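Long-range contacts in ornithine decarboxylase (Entamoeba histolytica, PDB 4AIB), which probably catalyses the pyridoxal 5'-phosphate-dependent decarboxylation of L-ornithine to putrescine, the entry step into polyamine synthesis, as a homodimer: residues I116-D122 / K136-R142; E211-K216 / F248-T252. All coordinates share one frame; numbering follows the deposited sequence.

Contact 1: I116-D122 / K136-R142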
# COMPACT_ATOMS: atom_id res chain seq x y z
N ILE A 116 5.36 18.43 22.30
CA ILE A 116 6.47 18.07 21.41
C ILE A 116 7.40 19.26 21.23
O ILE A 116 6.95 20.39 20.99
CB ILE A 116 5.96 17.55 20.04
CG1 ILE A 116 4.99 16.37 20.22
CG2 ILE A 116 7.12 17.19 19.12
CD1 ILE A 116 5.55 15.18 20.99
N ASN A 117 8.70 19.01 21.37
CA ASN A 117 9.71 20.06 21.40
C ASN A 117 10.86 19.86 20.40
O ASN A 117 11.76 20.69 20.30
CB ASN A 117 10.27 20.18 22.83
CG ASN A 117 10.93 21.52 23.09
OD1 ASN A 117 10.34 22.58 22.85
ND2 ASN A 117 12.16 21.48 23.59
N HIS A 118 10.83 18.75 19.66
CA HIS A 118 11.89 18.43 18.71
C HIS A 118 11.36 18.05 17.36
O HIS A 118 10.54 17.14 17.23
CB HIS A 118 12.80 17.33 19.27
CG HIS A 118 13.36 17.63 20.64
ND1 HIS A 118 14.14 18.70 20.88
CD2 HIS A 118 13.22 16.96 21.85
CE1 HIS A 118 14.48 18.72 22.19
NE2 HIS A 118 13.92 17.65 22.78
N THR A 119 11.84 18.76 16.33
CA THR A 119 11.42 18.51 14.95
C THR A 119 12.56 18.73 13.94
O THR A 119 13.63 19.21 14.30
CB THR A 119 10.18 19.37 14.57
OG1 THR A 119 9.69 18.96 13.29
CG2 THR A 119 10.53 20.85 14.52
N ILE A 120 12.31 18.38 12.68
CA ILE A 120 13.33 18.46 11.62
C ILE A 120 12.89 19.38 10.48
O ILE A 120 11.70 19.49 10.18
CB ILE A 120 13.71 17.05 11.10
CG1 ILE A 120 14.23 16.18 12.25
CG2 ILE A 120 14.76 17.14 9.99
CD1 ILE A 120 14.38 14.71 11.91
N VAL A 121 13.87 20.03 9.85
CA VAL A 121 13.65 20.97 8.75
C VAL A 121 14.68 20.78 7.64
O VAL A 121 15.86 20.53 7.91
CB VAL A 121 13.71 22.43 9.26
CG1 VAL A 121 13.99 23.41 8.14
CG2 VAL A 121 12.42 22.80 9.98
N ASP A 122 14.24 20.89 6.39
CA ASP A 122 15.14 20.91 5.23
C ASP A 122 14.76 21.96 4.17
O ASP A 122 15.11 21.82 2.99
CB ASP A 122 15.31 19.51 4.62
CG ASP A 122 14.03 18.97 3.99
OD1 ASP A 122 12.92 19.43 4.34
OD2 ASP A 122 14.13 18.05 3.15
N LYS A 136 8.69 27.86 19.60
CA LYS A 136 9.45 27.33 20.73
C LYS A 136 9.99 25.93 20.48
O LYS A 136 10.79 25.41 21.27
CB LYS A 136 8.60 27.36 22.01
CG LYS A 136 8.51 28.73 22.66
CD LYS A 136 7.89 28.65 24.04
CE LYS A 136 7.90 30.00 24.73
NZ LYS A 136 7.30 29.94 26.09
N MET A 137 9.57 25.32 19.37
CA MET A 137 10.01 23.97 19.01
C MET A 137 11.45 23.97 18.50
O MET A 137 11.81 24.79 17.65
CB MET A 137 9.06 23.37 17.96
CG MET A 137 9.05 21.85 17.93
SD MET A 137 7.73 21.16 16.90
CE MET A 137 6.27 21.56 17.86
N GLY A 138 12.26 23.07 19.03
CA GLY A 138 13.65 22.91 18.61
C GLY A 138 13.75 22.35 17.21
O GLY A 138 12.99 21.45 16.83
N ILE A 139 14.69 22.88 16.43
CA ILE A 139 14.82 22.54 15.01
C ILE A 139 16.11 21.79 14.72
O ILE A 139 17.19 22.18 15.17
CB ILE A 139 14.71 23.80 14.13
CG1 ILE A 139 13.32 24.43 14.25
CG2 ILE A 139 15.03 23.48 12.67
CD1 ILE A 139 13.25 25.87 13.81
N MET A 140 15.99 20.71 13.95
CA MET A 140 17.14 19.95 13.49
C MET A 140 17.29 20.12 11.98
O MET A 140 16.30 20.01 11.24
CB MET A 140 16.99 18.48 13.86
CG MET A 140 18.20 17.90 14.59
SD MET A 140 18.13 16.12 14.87
CE MET A 140 16.55 15.92 15.70
N ILE A 141 18.51 20.39 11.53
CA ILE A 141 18.76 20.60 10.10
C ILE A 141 19.09 19.29 9.39
O ILE A 141 19.99 18.55 9.82
CB ILE A 141 19.83 21.70 9.87
CG1 ILE A 141 19.89 22.10 8.39
CG2 ILE A 141 21.20 21.28 10.41
CD1 ILE A 141 20.48 23.48 8.15
N ARG A 142 18.36 18.98 8.33
CA ARG A 142 18.57 17.75 7.58
C ARG A 142 19.59 17.93 6.45
O ARG A 142 19.40 18.76 5.56
CB ARG A 142 17.24 17.19 7.03
CG ARG A 142 17.38 15.85 6.33
CD ARG A 142 16.04 15.16 6.12
NE ARG A 142 16.18 13.89 5.41
CZ ARG A 142 15.21 13.00 5.26
NH1 ARG A 142 14.00 13.21 5.77
NH2 ARG A 142 15.44 11.88 4.59

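Contact 2: E211-K216 / F248-T252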
# COMPACT_ATOMS: atom_id res chain seq x y z
N GLU A 211 27.82 26.83 15.13
CA GLU A 211 28.42 27.41 16.34
C GLU A 211 28.89 28.84 16.09
O GLU A 211 28.86 29.67 17.00
CB GLU A 211 29.57 26.55 16.86
CG GLU A 211 29.14 25.39 17.74
CD GLU A 211 30.31 24.63 18.34
OE1 GLU A 211 31.30 24.38 17.62
OE2 GLU A 211 30.25 24.30 19.55
N GLN A 212 29.33 29.10 14.86
CA GLN A 212 29.74 30.44 14.45
C GLN A 212 28.53 31.37 14.28
O GLN A 212 28.66 32.59 14.39
CB GLN A 212 30.55 30.38 13.16
CG GLN A 212 31.98 29.88 13.33
CD GLN A 212 32.76 29.90 12.03
OE1 GLN A 212 32.30 29.41 11.00
NE2 GLN A 212 33.97 30.46 12.08
N PHE A 213 27.37 30.78 14.01
CA PHE A 213 26.11 31.53 13.94
C PHE A 213 25.59 31.90 15.34
O PHE A 213 24.54 32.54 15.47
CB PHE A 213 25.04 30.72 13.18
CG PHE A 213 25.08 30.91 11.69
CD1 PHE A 213 26.04 30.28 10.91
CD2 PHE A 213 24.13 31.71 11.06
CE1 PHE A 213 26.06 30.45 9.53
CE2 PHE A 213 24.14 31.89 9.69
CZ PHE A 213 25.12 31.26 8.92
N GLY A 214 26.32 31.50 16.37
CA GLY A 214 25.94 31.77 17.75
C GLY A 214 24.96 30.76 18.31
O GLY A 214 24.33 30.99 19.34
N MET A 215 24.84 29.62 17.62
CA MET A 215 23.94 28.55 18.03
C MET A 215 24.69 27.47 18.80
O MET A 215 25.90 27.29 18.62
CB MET A 215 23.25 27.93 16.81
CG MET A 215 22.35 28.89 16.04
SD MET A 215 22.06 28.32 14.36
CE MET A 215 20.81 29.48 13.82
N LYS A 216 23.97 26.74 19.65
CA LYS A 216 24.53 25.64 20.41
C LYS A 216 23.83 24.32 20.05
O LYS A 216 22.86 23.93 20.70
CB LYS A 216 24.43 25.91 21.92
CG LYS A 216 25.09 27.20 22.39
CD LYS A 216 26.59 27.04 22.61
CE LYS A 216 27.28 28.38 22.84
NZ LYS A 216 26.92 29.00 24.14
N PHE A 248 33.33 15.97 18.63
CA PHE A 248 32.14 16.79 18.80
C PHE A 248 32.17 17.51 20.15
O PHE A 248 32.78 17.00 21.10
CB PHE A 248 30.88 15.91 18.70
CG PHE A 248 30.50 15.55 17.30
CD1 PHE A 248 31.04 14.42 16.68
CD2 PHE A 248 29.59 16.33 16.59
CE1 PHE A 248 30.68 14.09 15.38
CE2 PHE A 248 29.23 16.00 15.29
CZ PHE A 248 29.78 14.88 14.68
N PRO A 249 31.54 18.69 20.24
CA PRO A 249 31.45 19.44 21.49
C PRO A 249 30.97 18.60 22.68
O PRO A 249 30.18 17.67 22.51
CB PRO A 249 30.44 20.54 21.17
CG PRO A 249 30.63 20.79 19.72
CD PRO A 249 30.98 19.46 19.11
N GLU A 250 31.46 18.93 23.87
CA GLU A 250 31.20 18.16 25.08
C GLU A 250 29.71 17.97 25.38
O GLU A 250 29.31 16.93 25.90
CB GLU A 250 31.91 18.81 26.28
CG GLU A 250 32.32 17.85 27.38
CD GLU A 250 31.24 17.64 28.43
OE1 GLU A 250 30.68 18.65 28.93
OE2 GLU A 250 30.95 16.47 28.76
N ARG A 251 28.90 18.96 25.01
CA ARG A 251 27.46 18.95 25.26
C ARG A 251 26.64 18.08 24.30
O ARG A 251 25.49 17.74 24.61
CB ARG A 251 26.90 20.38 25.26
CG ARG A 251 27.39 21.24 24.11
CD ARG A 251 26.41 22.35 23.76
NE ARG A 251 27.03 23.40 22.95
CZ ARG A 251 27.25 23.32 21.64
NH1 ARG A 251 26.91 22.23 20.96
NH2 ARG A 251 27.82 24.33 21.00
N THR A 252 27.23 17.71 23.16
CA THR A 252 26.50 17.02 22.09
C THR A 252 26.10 15.58 22.43
O THR A 252 26.90 14.81 22.96
CB THR A 252 27.30 16.99 20.77
OG1 THR A 252 28.57 16.38 20.99
CG2 THR A 252 27.49 18.40 20.22

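Contact 1: I116-D122 / K136-R142
Thr-119 and Val-121 on one strand and Gly-138 and Met-140 on the next pair the two parallel strands of a beta-alpha-beta unit, 118-121 and 138-143, linked by helix 124-133. Thr-119 bonds from both backbone atoms: its N to Gly-138 O (3.0 Å), and its O to Met-140 N (2.8 Å). Val-121 repeats the pattern, its N donating to Met-140 O (2.8 Å) and its O accepting from Arg-142 N (3.0 Å). These strands belong to the parallel barrel of the pyridoxal-binding domain, and the pair has two different faces. On the helix side, the Val-121 CB and CG2 rest on Ile-139 CG2 (both 3.8 Å), while Val-127 and Ile-130 of helix 124-133 close over Val-121. On the other side, Ile-120 CG1 packs against Met-140 CB (3.9 Å), the two chains slanting across each other, its CG2 approaches Arg-142 CB, and His-183 of strand 179-184 touches all three residues. OG1 of Thr-119 is anti to the backbone N (chi1 -172°) and bonds to Tyr-98 O and Lys-103 NZ, whereas CG2, set between the backbone N and the carbonyl carbon, meets Met-137 SD (3.7 Å), the two side chains crossing at about a right angle. At the far end, Asp-122 CB lies against Arg-142 CB, while Asp-122 OD2 forms a salt bridge with Arg-277 of the second subunit and accepts a bond from Gly-159 N.

Contact 2: E211-K216 / F248-T252
The carbonyl oxygen of Pro-249, whose ring packs against Glu-211, accepts two bonds from Thr-252: one from OG1 (2.6 Å), in the carbonyl plane, and one from the backbone N (3.0 Å). The second closes a type I beta turn from Pro-249 to Thr-252, just ahead of strand 253-256 in the pyridoxal-binding barrel. Facing it is the end of helix 194-212, where Gly-214, with positive phi, ends the helix in a Schellman motif, after which Lys-216 comes up to the arginine of the turn, Arg-251. Between the two lies the guanidinium of Arg-251, on a chain that runs extended from CG to NE and carries it to Glu-211. Pro-249 CB and Lys-216 CA lie over opposite faces, both offset toward the rim. Glu-211 reaches in from the other direction and forms a salt bridge from OE2 to Arg-251 NH2 (2.8 Å), with the carboxylate and guanidinium planes 85° apart, and the contact is through one oxygen and one nitrogen. The same oxygen also touches Pro-249 CG (3.5 Å). Lys-216 crosses the arginine at about a right angle, and its chain bends at chi2 (-82°) to set CD 3.4 Å from Arg-251 NH2.

Overall arrangement
Contact 1 is buried in the domain's parallel sheet, whereas contact 2 is a smaller surface contact between a helix terminus and a turn; all four segments belong to the pyridoxal-binding domain. They lie on the same side of the chain's centre, centres about 16 Å apart and nearest atoms about 8 Å apart, without touching, and they follow one another along the chain. The strands of 116-122/136-142 are held by regular backbone bonds and apolar packing, with Arg-142 lying about 10 Å, side chain to side chain, from the predicted cofactor lysine, Lys-57. In 211-216/248-252, no backbone bond crosses: a single salt bridge and aliphatic packing around a guanidinium do the joining, away from the cofactor site.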